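Local coordinates for acetylcholine-binding protein (Bulinus truncatus, PDB 2BJ0) that probably binds acetylcholine and related ligands as a soluble snail pentamer resembling the extracellular ligand-binding domain of nicotinic acetylcholine receptors, at residues A[93-98]-A[115-120]; A[34-39]-A[163-168]; A[17-22]-A[146-151]; A[54-59]-A[108-113]; A[5-10]-A[62-67]. All coordinates share one frame; numbering follows the deposited sequence.

Contact 1 of 5, residues A[93-98]-A[115-120]; sequences APELLS and SQRVRF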
# COMPACT_ATOMS: atom_id res chain seq x y z
N ALA A 93 -0.76 11.94 -3.94
CA ALA A 93 0.44 11.22 -4.38
C ALA A 93 0.18 10.74 -5.82
O ALA A 93 -0.89 10.19 -6.08
CB ALA A 93 0.73 9.99 -3.44
N PRO A 94 1.06 11.01 -6.79
CA PRO A 94 0.77 10.57 -8.15
C PRO A 94 0.74 9.05 -8.20
O PRO A 94 1.55 8.42 -7.53
CB PRO A 94 1.94 11.10 -8.96
CG PRO A 94 2.99 11.29 -7.97
CD PRO A 94 2.31 11.78 -6.71
N GLU A 95 -0.18 8.48 -8.96
CA GLU A 95 -0.36 7.05 -8.97
C GLU A 95 0.30 6.52 -10.22
O GLU A 95 0.02 6.98 -11.34
CB GLU A 95 -1.84 6.70 -8.96
CG GLU A 95 -2.09 5.20 -8.88
CD GLU A 95 -3.54 4.87 -8.63
OE1 GLU A 95 -4.34 4.95 -9.57
OE2 GLU A 95 -3.88 4.53 -7.47
N LEU A 96 1.24 5.59 -10.02
CA LEU A 96 1.91 4.96 -11.13
C LEU A 96 1.01 3.94 -11.82
O LEU A 96 0.40 3.06 -11.16
CB LEU A 96 3.22 4.32 -10.66
CG LEU A 96 4.06 3.57 -11.68
CD1 LEU A 96 4.72 4.56 -12.62
CD2 LEU A 96 5.13 2.73 -10.92
N LEU A 97 0.94 4.06 -13.15
CA LEU A 97 0.02 3.27 -13.97
C LEU A 97 0.70 2.26 -14.90
O LEU A 97 0.03 1.50 -15.62
CB LEU A 97 -0.85 4.23 -14.79
CG LEU A 97 -1.55 5.41 -14.10
CD1 LEU A 97 -2.19 6.34 -15.17
CD2 LEU A 97 -2.63 4.88 -13.19
N SER A 98 2.02 2.22 -14.90
CA SER A 98 2.76 1.38 -15.85
C SER A 98 3.82 0.62 -15.04
O SER A 98 4.05 0.94 -13.88
CB SER A 98 3.47 2.29 -16.85
OG SER A 98 4.22 3.26 -16.14
N SER A 115 4.03 6.23 -16.57
CA SER A 115 2.71 6.83 -16.74
C SER A 115 2.09 7.07 -15.37
O SER A 115 1.95 6.08 -14.58
CB SER A 115 1.83 5.92 -17.60
OG SER A 115 0.54 6.54 -17.78
N GLN A 116 1.70 8.31 -15.05
CA GLN A 116 1.09 8.60 -13.72
C GLN A 116 -0.18 9.41 -13.80
O GLN A 116 -0.33 10.30 -14.66
CB GLN A 116 2.06 9.34 -12.79
CG GLN A 116 3.46 8.68 -12.64
CD GLN A 116 4.48 9.65 -12.11
OE1 GLN A 116 5.01 10.52 -12.86
NE2 GLN A 116 4.77 9.54 -10.85
N ARG A 117 -1.09 9.12 -12.88
CA ARG A 117 -2.28 9.92 -12.68
C ARG A 117 -1.98 10.95 -11.59
O ARG A 117 -1.69 10.56 -10.46
CB ARG A 117 -3.49 9.06 -12.26
CG ARG A 117 -4.70 9.94 -12.01
CD ARG A 117 -6.04 9.23 -11.75
NE ARG A 117 -5.94 8.11 -10.82
CZ ARG A 117 -6.82 7.85 -9.87
NH1 ARG A 117 -7.86 8.65 -9.67
NH2 ARG A 117 -6.65 6.80 -9.09
N VAL A 118 -2.05 12.24 -11.96
CA VAL A 118 -1.63 13.38 -11.14
C VAL A 118 -2.78 14.36 -10.90
O VAL A 118 -3.46 14.78 -11.84
CB VAL A 118 -0.47 14.17 -11.85
CG1 VAL A 118 0.15 15.18 -10.90
CG2 VAL A 118 0.63 13.23 -12.29
N ARG A 119 -2.97 14.76 -9.64
CA ARG A 119 -4.05 15.63 -9.24
C ARG A 119 -3.50 16.95 -8.73
O ARG A 119 -2.52 16.98 -7.99
CB ARG A 119 -4.89 14.97 -8.13
CG ARG A 119 -6.22 15.70 -7.79
CD ARG A 119 -6.90 15.16 -6.48
NE ARG A 119 -7.27 13.76 -6.67
CZ ARG A 119 -7.55 12.88 -5.69
NH1 ARG A 119 -7.48 13.24 -4.41
NH2 ARG A 119 -7.88 11.62 -6.01
N PHE A 120 -4.17 18.05 -9.07
CA PHE A 120 -3.69 19.38 -8.69
C PHE A 120 -4.82 20.40 -8.78
O PHE A 120 -5.84 20.11 -9.37
CB PHE A 120 -2.50 19.78 -9.57
CG PHE A 120 -2.81 19.79 -11.02
CD1 PHE A 120 -3.33 20.95 -11.63
CD2 PHE A 120 -2.62 18.65 -11.79
CE1 PHE A 120 -3.65 20.97 -13.00
CE2 PHE A 120 -2.95 18.65 -13.14
CZ PHE A 120 -3.45 19.82 -13.75
O HOH W 1 -3.48 11.12 -8.00
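Three groups converge on the carbonyl oxygen of R117: E95 N donates to R117 O at 3.0 Å, a water donates at 3.1 Å, and the CA-H of P94 adds a CA-H...O contact. The return bond runs from R117 N to E95 O, which makes E95 and R117 an antiparallel hydrogen-bonded pair. Next along, L96 and Q116 form a non-hydrogen-bonded pair, and L97 N then reaches S115 O at 2.7 Å, nearly in line with the carbonyl. S98 finishes the row with its side chain: S98 OG accepts from S115 N at 3.0 Å, almost straight.

E95 and R117 run side by side from their backbones. Both have CG opposite the backbone N (chi1 -176° and 178°), and a bend at chi3 brings the guanidinium over to the acid. Its NH2 meets E95 OE1 at 3.0 Å in a straight salt bridge. The carboxylate oxygen lies in the guanidinium plane, yet it is itself approached from above the carboxylate plane. The same OE1 accepts from A93 N of the second subunit, while R117 NH1 pairs with E47. With an alanine in place of E95, R117 NH2 would probably lose its charged mate, and A93 N of the second subunit its acceptor.

On the face that carries Q116, its NE2 lies 3.7 Å from P94 CB, the two side chains alongside each other. This is a short antiparallel beta ladder in the beta-sandwich of the Cys-loop receptor ligand-binding domain, placed where subunits of the pentamer meet.

Contact 2 of 5, residues A[34-39]-A[163-168]; sequences MNIVEA and EYFDSP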
# COMPACT_ATOMS: atom_id res chain seq x y z
N MET A 34 -1.98 12.53 -21.77
CA MET A 34 -2.78 11.45 -22.38
C MET A 34 -4.29 11.63 -22.25
O MET A 34 -5.05 11.26 -23.15
CB MET A 34 -2.39 10.10 -21.76
CG MET A 34 -0.91 9.79 -21.83
SD MET A 34 -0.30 9.61 -23.52
CE MET A 34 -1.15 8.12 -24.03
N ASN A 35 -4.71 12.17 -21.12
CA ASN A 35 -6.10 12.27 -20.82
C ASN A 35 -6.29 13.25 -19.63
O ASN A 35 -5.39 13.42 -18.82
CB ASN A 35 -6.64 10.90 -20.44
CG ASN A 35 -8.13 10.74 -20.58
OD1 ASN A 35 -8.84 11.71 -20.84
ND2 ASN A 35 -8.61 9.52 -20.42
N ILE A 36 -7.43 13.86 -19.56
CA ILE A 36 -7.84 14.68 -18.42
C ILE A 36 -8.96 13.85 -17.87
O ILE A 36 -10.01 13.76 -18.50
CB ILE A 36 -8.30 16.07 -18.80
CG1 ILE A 36 -7.12 16.94 -19.26
CG2 ILE A 36 -9.01 16.72 -17.62
CD1 ILE A 36 -7.54 18.33 -19.69
N VAL A 37 -8.76 13.21 -16.71
CA VAL A 37 -9.78 12.24 -16.18
C VAL A 37 -10.77 12.79 -15.14
O VAL A 37 -11.81 12.16 -14.90
CB VAL A 37 -9.09 10.95 -15.71
CG1 VAL A 37 -8.50 10.21 -16.89
CG2 VAL A 37 -8.01 11.26 -14.69
N GLU A 38 -10.47 13.93 -14.53
CA GLU A 38 -11.42 14.66 -13.73
C GLU A 38 -11.19 16.16 -13.93
O GLU A 38 -10.05 16.60 -14.03
CB GLU A 38 -11.23 14.33 -12.26
CG GLU A 38 -12.34 14.87 -11.39
CD GLU A 38 -12.42 14.16 -10.04
OE1 GLU A 38 -11.38 14.12 -9.33
OE2 GLU A 38 -13.51 13.63 -9.69
N ALA A 39 -12.26 16.95 -14.01
CA ALA A 39 -12.14 18.39 -13.80
C ALA A 39 -13.32 18.83 -12.96
O ALA A 39 -14.43 19.02 -13.46
CB ALA A 39 -12.06 19.15 -15.12
N GLU A 163 0.27 15.07 -28.43
CA GLU A 163 0.27 14.10 -29.51
C GLU A 163 -0.72 12.93 -29.31
O GLU A 163 -1.45 12.57 -30.24
CB GLU A 163 1.69 13.56 -29.73
CG GLU A 163 1.84 12.88 -31.08
CD GLU A 163 3.22 12.29 -31.31
OE1 GLU A 163 4.17 12.58 -30.55
OE2 GLU A 163 3.36 11.51 -32.28
N TYR A 164 -0.74 12.34 -28.11
CA TYR A 164 -1.58 11.15 -27.88
C TYR A 164 -2.86 11.44 -27.09
O TYR A 164 -3.54 10.51 -26.64
CB TYR A 164 -0.78 10.07 -27.15
CG TYR A 164 0.47 9.60 -27.84
CD1 TYR A 164 0.45 9.19 -29.17
CD2 TYR A 164 1.67 9.51 -27.14
CE1 TYR A 164 1.62 8.73 -29.79
CE2 TYR A 164 2.83 9.06 -27.76
CZ TYR A 164 2.79 8.68 -29.07
OH TYR A 164 3.93 8.22 -29.67
N PHE A 165 -3.21 12.71 -26.91
CA PHE A 165 -4.34 13.08 -26.09
C PHE A 165 -5.66 12.51 -26.65
O PHE A 165 -5.90 12.59 -27.86
CB PHE A 165 -4.41 14.60 -25.91
CG PHE A 165 -5.49 15.04 -24.98
CD1 PHE A 165 -6.80 15.25 -25.44
CD2 PHE A 165 -5.23 15.19 -23.63
CE1 PHE A 165 -7.82 15.62 -24.57
CE2 PHE A 165 -6.25 15.58 -22.74
CZ PHE A 165 -7.54 15.80 -23.21
N ASP A 166 -6.52 11.97 -25.78
CA ASP A 166 -7.79 11.39 -26.22
C ASP A 166 -8.74 11.47 -25.04
O ASP A 166 -8.47 10.87 -24.00
CB ASP A 166 -7.55 9.92 -26.63
CG ASP A 166 -8.70 9.30 -27.46
OD1 ASP A 166 -9.76 9.95 -27.70
OD2 ASP A 166 -8.60 8.13 -27.93
N SER A 167 -9.85 12.19 -25.19
CA SER A 167 -10.91 12.19 -24.19
C SER A 167 -12.28 12.35 -24.85
O SER A 167 -12.40 13.16 -25.76
CB SER A 167 -10.69 13.33 -23.19
OG SER A 167 -11.85 13.58 -22.41
N PRO A 168 -13.30 11.59 -24.43
CA PRO A 168 -14.67 11.87 -24.86
C PRO A 168 -15.28 13.07 -24.15
O PRO A 168 -16.29 13.59 -24.61
CB PRO A 168 -15.43 10.59 -24.51
CG PRO A 168 -14.69 10.01 -23.36
CD PRO A 168 -13.25 10.39 -23.58
O HOH W 2 -4.68 8.79 -24.88
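M34 SD sits at the edge of the Y164 ring, 5.3 Å from its centroid and 75° off the ring normal, a Met-aromatic contact made from the side; E163 CG lies over one face of that ring, toward its rim. The second ring, F165, takes I36 CG1 in its plane at the edge, 3.8 Å from CE2, while N35 CA and I36 N approach it obliquely. I36 N is a buried polar atom with no partner in the model.

The side chain of M34 starts off away from 163-168. Its chi2 (-64°) folds SD back and chi3 (-67°) the methyl, so that M34 SD and M34 CE each lie 3.7 Å from Y164 CB. The polar end of Y164 looks elsewhere, its OH bonding to S185 N of the second subunit.

One direct backbone bond ties the segments: D166 N donates to M34 O at 3.1 Å, tilted out of the carbonyl plane. The CA-H of F165 points at the same oxygen. A water lies 2.7 Å from Y164 O, also close to M34 O.

M34 and N35 both face V49, a classic beta bulge in the pairing of strand 25-40 with strand 45-57. The irregular segment 163-168 runs alongside the bulge, with F165 reaching L172 of strand 170-183 and I36 packing on F170 of that strand and on F198 and F200 of strand 190-202.

Contact 3 of 5, residues A[17-22]-A[146-151]; sequences IPLSNN and NKQFAL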
# COMPACT_ATOMS: atom_id res chain seq x y z
N ILE A 17 23.19 10.33 -6.71
CA ILE A 17 23.14 10.72 -8.10
C ILE A 17 24.51 10.36 -8.70
O ILE A 17 25.53 10.60 -8.07
CB ILE A 17 22.80 12.22 -8.21
CG1 ILE A 17 22.49 12.62 -9.63
CG2 ILE A 17 23.89 13.10 -7.54
CD1 ILE A 17 22.08 14.07 -9.74
N PRO A 18 24.53 9.75 -9.88
CA PRO A 18 25.78 9.37 -10.52
C PRO A 18 26.41 10.53 -11.26
O PRO A 18 26.06 10.80 -12.41
CB PRO A 18 25.36 8.28 -11.50
CG PRO A 18 23.96 8.53 -11.79
CD PRO A 18 23.36 9.35 -10.69
N LEU A 19 27.36 11.19 -10.62
CA LEU A 19 28.09 12.26 -11.27
C LEU A 19 29.51 11.83 -11.64
O LEU A 19 30.04 10.84 -11.13
CB LEU A 19 28.13 13.48 -10.36
CG LEU A 19 26.77 13.98 -9.90
CD1 LEU A 19 26.97 15.00 -8.82
CD2 LEU A 19 25.96 14.55 -11.03
N SER A 20 30.10 12.57 -12.59
CA SER A 20 31.55 12.55 -12.83
C SER A 20 32.01 13.99 -13.05
O SER A 20 31.24 14.80 -13.60
CB SER A 20 31.93 11.63 -14.02
OG SER A 20 31.34 12.06 -15.24
N ASN A 21 33.22 14.31 -12.59
CA ASN A 21 33.67 15.70 -12.47
C ASN A 21 32.80 16.47 -11.44
O ASN A 21 32.15 15.85 -10.58
CB ASN A 21 33.68 16.39 -13.86
CG ASN A 21 34.48 17.71 -13.88
OD1 ASN A 21 35.68 17.74 -13.56
ND2 ASN A 21 33.82 18.80 -14.28
N ASN A 22 32.80 17.80 -11.52
CA ASN A 22 31.80 18.63 -10.85
C ASN A 22 30.45 18.64 -11.59
O ASN A 22 29.40 18.39 -10.99
CB ASN A 22 32.30 20.07 -10.69
CG ASN A 22 33.00 20.30 -9.37
OD1 ASN A 22 32.64 19.68 -8.35
ND2 ASN A 22 33.99 21.19 -9.37
N ASN A 146 20.60 22.55 -8.85
CA ASN A 146 21.05 22.47 -10.23
C ASN A 146 22.56 22.43 -10.40
O ASN A 146 23.06 22.37 -11.53
CB ASN A 146 20.41 23.54 -11.10
CG ASN A 146 20.75 24.93 -10.65
OD1 ASN A 146 21.63 25.15 -9.81
ND2 ASN A 146 20.01 25.91 -11.19
N LYS A 147 23.28 22.42 -9.29
CA LYS A 147 24.70 22.09 -9.31
C LYS A 147 24.91 20.60 -9.52
O LYS A 147 25.95 20.20 -10.00
CB LYS A 147 25.37 22.52 -8.01
CG LYS A 147 26.16 23.81 -8.06
CD LYS A 147 25.42 24.99 -8.70
CE LYS A 147 26.31 26.26 -8.70
NZ LYS A 147 25.92 27.27 -9.76
N GLN A 148 23.91 19.78 -9.17
CA GLN A 148 23.99 18.31 -9.33
C GLN A 148 23.08 17.78 -10.44
O GLN A 148 23.46 16.88 -11.16
CB GLN A 148 23.65 17.62 -8.01
CG GLN A 148 24.69 17.82 -6.96
CD GLN A 148 24.41 17.05 -5.67
OE1 GLN A 148 23.48 16.26 -5.60
NE2 GLN A 148 25.22 17.30 -4.66
N PHE A 149 21.90 18.38 -10.58
CA PHE A 149 20.82 17.84 -11.39
C PHE A 149 20.32 18.97 -12.28
O PHE A 149 19.60 19.84 -11.81
CB PHE A 149 19.73 17.44 -10.42
CG PHE A 149 18.57 16.69 -11.00
CD1 PHE A 149 17.59 17.32 -11.75
CD2 PHE A 149 18.35 15.36 -10.62
CE1 PHE A 149 16.49 16.64 -12.22
CE2 PHE A 149 17.22 14.67 -11.06
CZ PHE A 149 16.28 15.31 -11.86
N ALA A 150 20.68 18.97 -13.56
CA ALA A 150 20.20 20.02 -14.45
C ALA A 150 19.14 19.48 -15.39
O ALA A 150 19.35 18.48 -16.03
CB ALA A 150 21.37 20.63 -15.23
N LEU A 151 17.99 20.16 -15.45
CA LEU A 151 16.88 19.79 -16.33
C LEU A 151 17.05 20.44 -17.67
O LEU A 151 17.46 21.61 -17.75
CB LEU A 151 15.54 20.27 -15.76
CG LEU A 151 14.90 19.41 -14.68
CD1 LEU A 151 13.53 19.94 -14.30
CD2 LEU A 151 14.78 17.98 -15.16
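I17 pushes its CD1 methyl against the backbone of Q148, 3.4 Å from Q148 O, and on to F149, where it comes 4.0 Å from CD2 of the ring. The reach comes from a fully extended side chain, CG1 opposite the backbone N (chi1 -169°) and CD1 opposite CA (chi2 177°). Its other branch, CG2, lies 3.7 Å from Q148 OE1.

L19 comes in beside it. L19 CD2 also touches Q148 O, again at 3.4 Å, which leaves that carbonyl oxygen with a methyl from each of the two residues. L19 CD1 meets Q148 CG at 4.1 Å, the leucine and glutamine side chains crossing at about a right angle. The NH2 of the Q148 amide bonds elsewhere: NE2 donates to Q72 O of the third subunit, where L70 packs on both L19 and Q148.

The loop between helix 4-12 and strand 25-40 is laid in this way against the start of strand 149-153, with L25 of strand 25-40 packing on both I17 and L19. What meets is mostly methyl groups against Q148 O, Q148 CG and a carbon of the F149 ring, and the segments share no hydrogen bond; the fit therefore rests on shape and hydrophobic burial, while the side-chain NE2 of Q148 bonds to the neighbouring subunit.

Contact 4 of 5, residues A[54-59]-A[108-113]; sequences ASWKVP and GSVIYV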
# COMPACT_ATOMS: atom_id res chain seq x y z
N ALA A 54 11.83 10.58 -19.14
CA ALA A 54 13.05 11.09 -18.55
C ALA A 54 14.27 10.33 -19.08
O ALA A 54 14.28 9.09 -19.07
CB ALA A 54 13.01 10.97 -17.03
N SER A 55 15.30 11.05 -19.52
CA SER A 55 16.53 10.37 -19.87
C SER A 55 17.77 11.03 -19.32
O SER A 55 17.82 12.24 -19.10
CB SER A 55 16.64 10.07 -21.36
OG SER A 55 16.21 11.15 -22.15
N TRP A 56 18.78 10.20 -19.06
CA TRP A 56 20.06 10.69 -18.59
C TRP A 56 21.09 9.66 -18.99
O TRP A 56 20.72 8.59 -19.42
CB TRP A 56 20.05 10.98 -17.08
CG TRP A 56 19.89 9.77 -16.25
CD1 TRP A 56 20.89 9.07 -15.62
CD2 TRP A 56 18.69 9.06 -16.00
NE1 TRP A 56 20.36 7.98 -14.97
CE2 TRP A 56 19.01 7.95 -15.18
CE3 TRP A 56 17.35 9.25 -16.37
CZ2 TRP A 56 18.04 7.04 -14.74
CZ3 TRP A 56 16.38 8.33 -15.91
CH2 TRP A 56 16.75 7.25 -15.12
N LYS A 57 22.37 9.98 -18.88
CA LYS A 57 23.42 9.07 -19.33
C LYS A 57 24.47 8.88 -18.26
O LYS A 57 24.86 9.83 -17.57
CB LYS A 57 24.07 9.64 -20.59
CG LYS A 57 25.08 8.75 -21.28
CD LYS A 57 25.73 9.53 -22.44
CE LYS A 57 26.54 8.60 -23.31
NZ LYS A 57 26.79 9.28 -24.60
N VAL A 58 24.87 7.63 -18.06
CA VAL A 58 25.93 7.28 -17.12
C VAL A 58 26.95 6.45 -17.90
O VAL A 58 26.70 5.26 -18.17
CB VAL A 58 25.41 6.49 -15.88
CG1 VAL A 58 26.53 6.26 -14.85
CG2 VAL A 58 24.23 7.20 -15.23
N PRO A 59 28.04 7.07 -18.33
CA PRO A 59 29.09 6.38 -19.09
C PRO A 59 29.48 4.98 -18.55
O PRO A 59 29.47 4.01 -19.30
CB PRO A 59 30.25 7.38 -19.03
CG PRO A 59 29.47 8.73 -19.19
CD PRO A 59 28.36 8.51 -18.15
N GLY A 108 25.17 3.49 -22.30
CA GLY A 108 24.97 3.86 -20.90
C GLY A 108 23.94 4.96 -20.73
O GLY A 108 23.76 5.48 -19.63
N SER A 109 23.24 5.31 -21.81
CA SER A 109 22.12 6.22 -21.64
C SER A 109 20.90 5.44 -21.13
O SER A 109 20.78 4.25 -21.40
CB SER A 109 21.84 7.06 -22.89
OG SER A 109 21.53 6.24 -23.97
N VAL A 110 20.05 6.11 -20.36
CA VAL A 110 18.93 5.44 -19.68
C VAL A 110 17.66 6.17 -19.99
O VAL A 110 17.65 7.39 -20.01
CB VAL A 110 19.11 5.43 -18.13
CG1 VAL A 110 17.97 4.68 -17.48
CG2 VAL A 110 20.47 4.79 -17.72
N ILE A 111 16.59 5.43 -20.25
CA ILE A 111 15.29 6.02 -20.46
C ILE A 111 14.33 5.44 -19.43
O ILE A 111 14.36 4.22 -19.15
CB ILE A 111 14.76 5.76 -21.91
CG1 ILE A 111 15.78 6.29 -22.95
CG2 ILE A 111 13.42 6.48 -22.09
CD1 ILE A 111 15.52 5.91 -24.48
N TYR A 112 13.51 6.33 -18.85
CA TYR A 112 12.49 6.00 -17.90
C TYR A 112 11.20 6.78 -18.26
O TYR A 112 11.23 8.01 -18.39
CB TYR A 112 12.99 6.32 -16.50
CG TYR A 112 12.03 6.04 -15.36
CD1 TYR A 112 11.32 4.83 -15.29
CD2 TYR A 112 11.87 6.97 -14.35
CE1 TYR A 112 10.42 4.57 -14.22
CE2 TYR A 112 10.99 6.74 -13.29
CZ TYR A 112 10.28 5.54 -13.21
OH TYR A 112 9.43 5.36 -12.14
N VAL A 113 10.09 6.05 -18.44
CA VAL A 113 8.84 6.64 -18.88
C VAL A 113 7.74 6.14 -17.98
O VAL A 113 7.03 5.24 -18.36
CB VAL A 113 8.50 6.30 -20.35
CG1 VAL A 113 7.23 7.09 -20.81
CG2 VAL A 113 9.66 6.62 -21.28
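W56 and V110 are paired on the same face of two antiparallel strands of the beta-sandwich, 54-57 and 109-112, whose axes approach to 4.5 Å at 164°. V110 CG1 stands over one face of the indole, 4.0 Å from the centroid of the six-membered ring, a CH-pi contact; its closest ring atom is W56 CZ2 at 3.6 Å. Y112 CB comes in at the edge instead, 4.0 Å from W56 CZ3. The indole gets there because CG lies between the backbone N and the carbonyl carbon (chi1 67°), which turns the ring back across the partner strand.

Beneath the side chains the ladder is regular. A54 and Y112 exchange a pair of hydrogen bonds, as do W56 and V110; S55 with I111 and K57 with S109 are the non-hydrogen-bonded pairs between and beyond. Those pairs put S55, K57, S109 and I111 on the face opposite the tryptophan.

Further out, W81 meets W56 edge-to-face, and L25, V27 and P83 pack on it too. Y112 OH bonds to D100 OD1, which ties down the far end of that side chain. A serine in place of W56 would probably open a gap beside V110 CG1 and take away the edge-to-face partner of W81.

The ladder closes at G108, whose backbone angles (phi 89°) suit glycine and where a beta carbon would clash with V58 O. There V58 N donates to G108 O at 2.9 Å, the donor standing well above the carbonyl plane.

Contact 5 of 5, residues A[5-10]-A[62-67]; sequences TLLNQI and SSLLSS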
# COMPACT_ATOMS: atom_id res chain seq x y z
N THR A 5 28.03 -8.60 -12.24
CA THR A 5 28.86 -7.99 -11.22
C THR A 5 28.94 -6.47 -11.34
O THR A 5 29.20 -5.80 -10.36
CB THR A 5 30.27 -8.58 -11.29
OG1 THR A 5 30.62 -8.76 -12.67
CG2 THR A 5 30.30 -9.98 -10.69
N LEU A 6 28.76 -5.92 -12.54
CA LEU A 6 28.70 -4.47 -12.66
C LEU A 6 27.40 -3.95 -12.01
O LEU A 6 27.38 -2.93 -11.35
CB LEU A 6 28.79 -4.04 -14.12
CG LEU A 6 28.78 -2.53 -14.37
CD1 LEU A 6 29.84 -1.80 -13.60
CD2 LEU A 6 28.97 -2.30 -15.84
N LEU A 7 26.31 -4.69 -12.21
CA LEU A 7 25.03 -4.32 -11.64
C LEU A 7 25.15 -4.20 -10.13
O LEU A 7 24.52 -3.34 -9.51
CB LEU A 7 23.96 -5.33 -12.06
CG LEU A 7 22.53 -4.86 -12.13
CD1 LEU A 7 22.41 -3.49 -12.85
CD2 LEU A 7 21.73 -5.92 -12.83
N ASN A 8 26.00 -5.01 -9.53
CA ASN A 8 26.25 -4.88 -8.10
C ASN A 8 26.91 -3.56 -7.69
O ASN A 8 26.62 -3.05 -6.62
CB ASN A 8 27.07 -6.08 -7.60
CG ASN A 8 26.37 -7.41 -7.85
OD1 ASN A 8 25.16 -7.46 -8.19
ND2 ASN A 8 27.12 -8.50 -7.67
N GLN A 9 27.81 -3.02 -8.51
CA GLN A 9 28.31 -1.65 -8.28
C GLN A 9 27.16 -0.63 -8.48
O GLN A 9 26.95 0.24 -7.65
CB GLN A 9 29.50 -1.30 -9.21
CG GLN A 9 29.96 0.16 -9.05
CD GLN A 9 30.92 0.64 -10.13
OE1 GLN A 9 31.18 -0.07 -11.09
NE2 GLN A 9 31.45 1.86 -9.95
N ILE A 10 26.43 -0.76 -9.59
CA ILE A 10 25.33 0.14 -9.97
C ILE A 10 24.26 0.18 -8.88
O ILE A 10 23.86 1.24 -8.43
CB ILE A 10 24.75 -0.30 -11.33
CG1 ILE A 10 25.74 -0.03 -12.47
CG2 ILE A 10 23.39 0.39 -11.61
CD1 ILE A 10 25.29 -0.53 -13.83
N SER A 62 27.78 1.60 -19.63
CA SER A 62 27.91 1.00 -20.97
C SER A 62 28.53 -0.41 -20.94
O SER A 62 28.33 -1.20 -21.85
CB SER A 62 28.75 1.88 -21.90
OG SER A 62 30.10 1.92 -21.46
N SER A 63 29.30 -0.72 -19.90
CA SER A 63 29.93 -2.02 -19.78
C SER A 63 28.95 -3.11 -19.37
O SER A 63 29.32 -4.27 -19.21
CB SER A 63 31.05 -1.94 -18.76
OG SER A 63 32.15 -1.29 -19.35
N LEU A 64 27.70 -2.73 -19.17
CA LEU A 64 26.69 -3.68 -18.76
C LEU A 64 26.38 -4.58 -19.94
O LEU A 64 26.06 -5.75 -19.77
CB LEU A 64 25.43 -2.93 -18.31
CG LEU A 64 24.39 -3.59 -17.39
CD1 LEU A 64 24.96 -4.09 -16.04
CD2 LEU A 64 23.27 -2.58 -17.15
N LEU A 65 26.53 -4.03 -21.15
CA LEU A 65 26.09 -4.70 -22.37
C LEU A 65 27.18 -5.05 -23.37
O LEU A 65 27.03 -6.00 -24.12
CB LEU A 65 25.04 -3.85 -23.09
CG LEU A 65 23.66 -3.78 -22.45
CD1 LEU A 65 22.74 -3.00 -23.36
CD2 LEU A 65 23.09 -5.18 -22.15
N SER A 66 28.26 -4.26 -23.39
CA SER A 66 29.33 -4.32 -24.40
C SER A 66 29.68 -5.71 -25.01
O SER A 66 30.07 -5.80 -26.18
CB SER A 66 30.59 -3.61 -23.89
OG SER A 66 30.96 -4.12 -22.61
N SER A 67 29.52 -6.78 -24.22
CA SER A 67 29.75 -8.14 -24.70
C SER A 67 28.52 -9.06 -24.59
O SER A 67 28.63 -10.24 -24.26
CB SER A 67 30.95 -8.75 -23.97
OG SER A 67 30.76 -8.70 -22.57
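L64 and L7 cross obliquely, their CD1 methyls 4.1 Å apart, and that L64 methyl is the one that three residues of the helix meet. From L64 CD1 it is 4.2 Å to I10 CD1 and 4.3 Å to L6 CB. L6, L7 and I10 share one flank of helix 4-12, with I10 one turn after L6, where I10 N bonds back to L6 O; the leucine from the loop therefore lies against neighbouring positions of a helix surface. L64 has CG opposite its backbone N (chi1 -158°), and this turns a side chain that leaves the backbone at an angle in toward the helix.

L6 points the other way across the contact. It leads from the helix toward the loop, and its CD2 methyl ends against the loop backbone, 3.6 Å from L64 N and likewise 3.6 Å from S63 CB. A leucine end from each segment thus rests on the other.

Around this pair, L75 of strand 72-76 backs L64, and Y60, Y61 and M80 pack on I10. L7 also reaches D15 of the second subunit. As in other members of this family, the N-terminal helix covers one end of the beta-sandwich.

Between helix and loop the touching atoms are almost all aliphatic carbons, with the backbone nitrogens L64 N and L7 N, each beside a methyl, as the polar atoms among them, so burial of leucine and isoleucine probably supplies most of the adhesion.

How the contacts relate
From the N terminus, helix 4-12 opens contact 5, the loop after it contact 3, strand 25-40 contact 2 and strand 45-57 contact 4. Contact 5 closes first, at 62-67, crossing contacts 2, 3 and 4 and tying the N-terminal helix to the loop after strand 45-57. Contact 1 opens later, at 93-98; contact 4 closes at 108-113 and contact 1 at 115-120, so these two cross along strand 109-121. Both nest inside contacts 3 and 2, which close at 146-151 and 163-168 and cross each other. Contacts 1 to 4 all reach the same mixed sheet. Contact 3 meets contact 4 through P18 and V58, contact 2 meets contact 1 through V37 and R117.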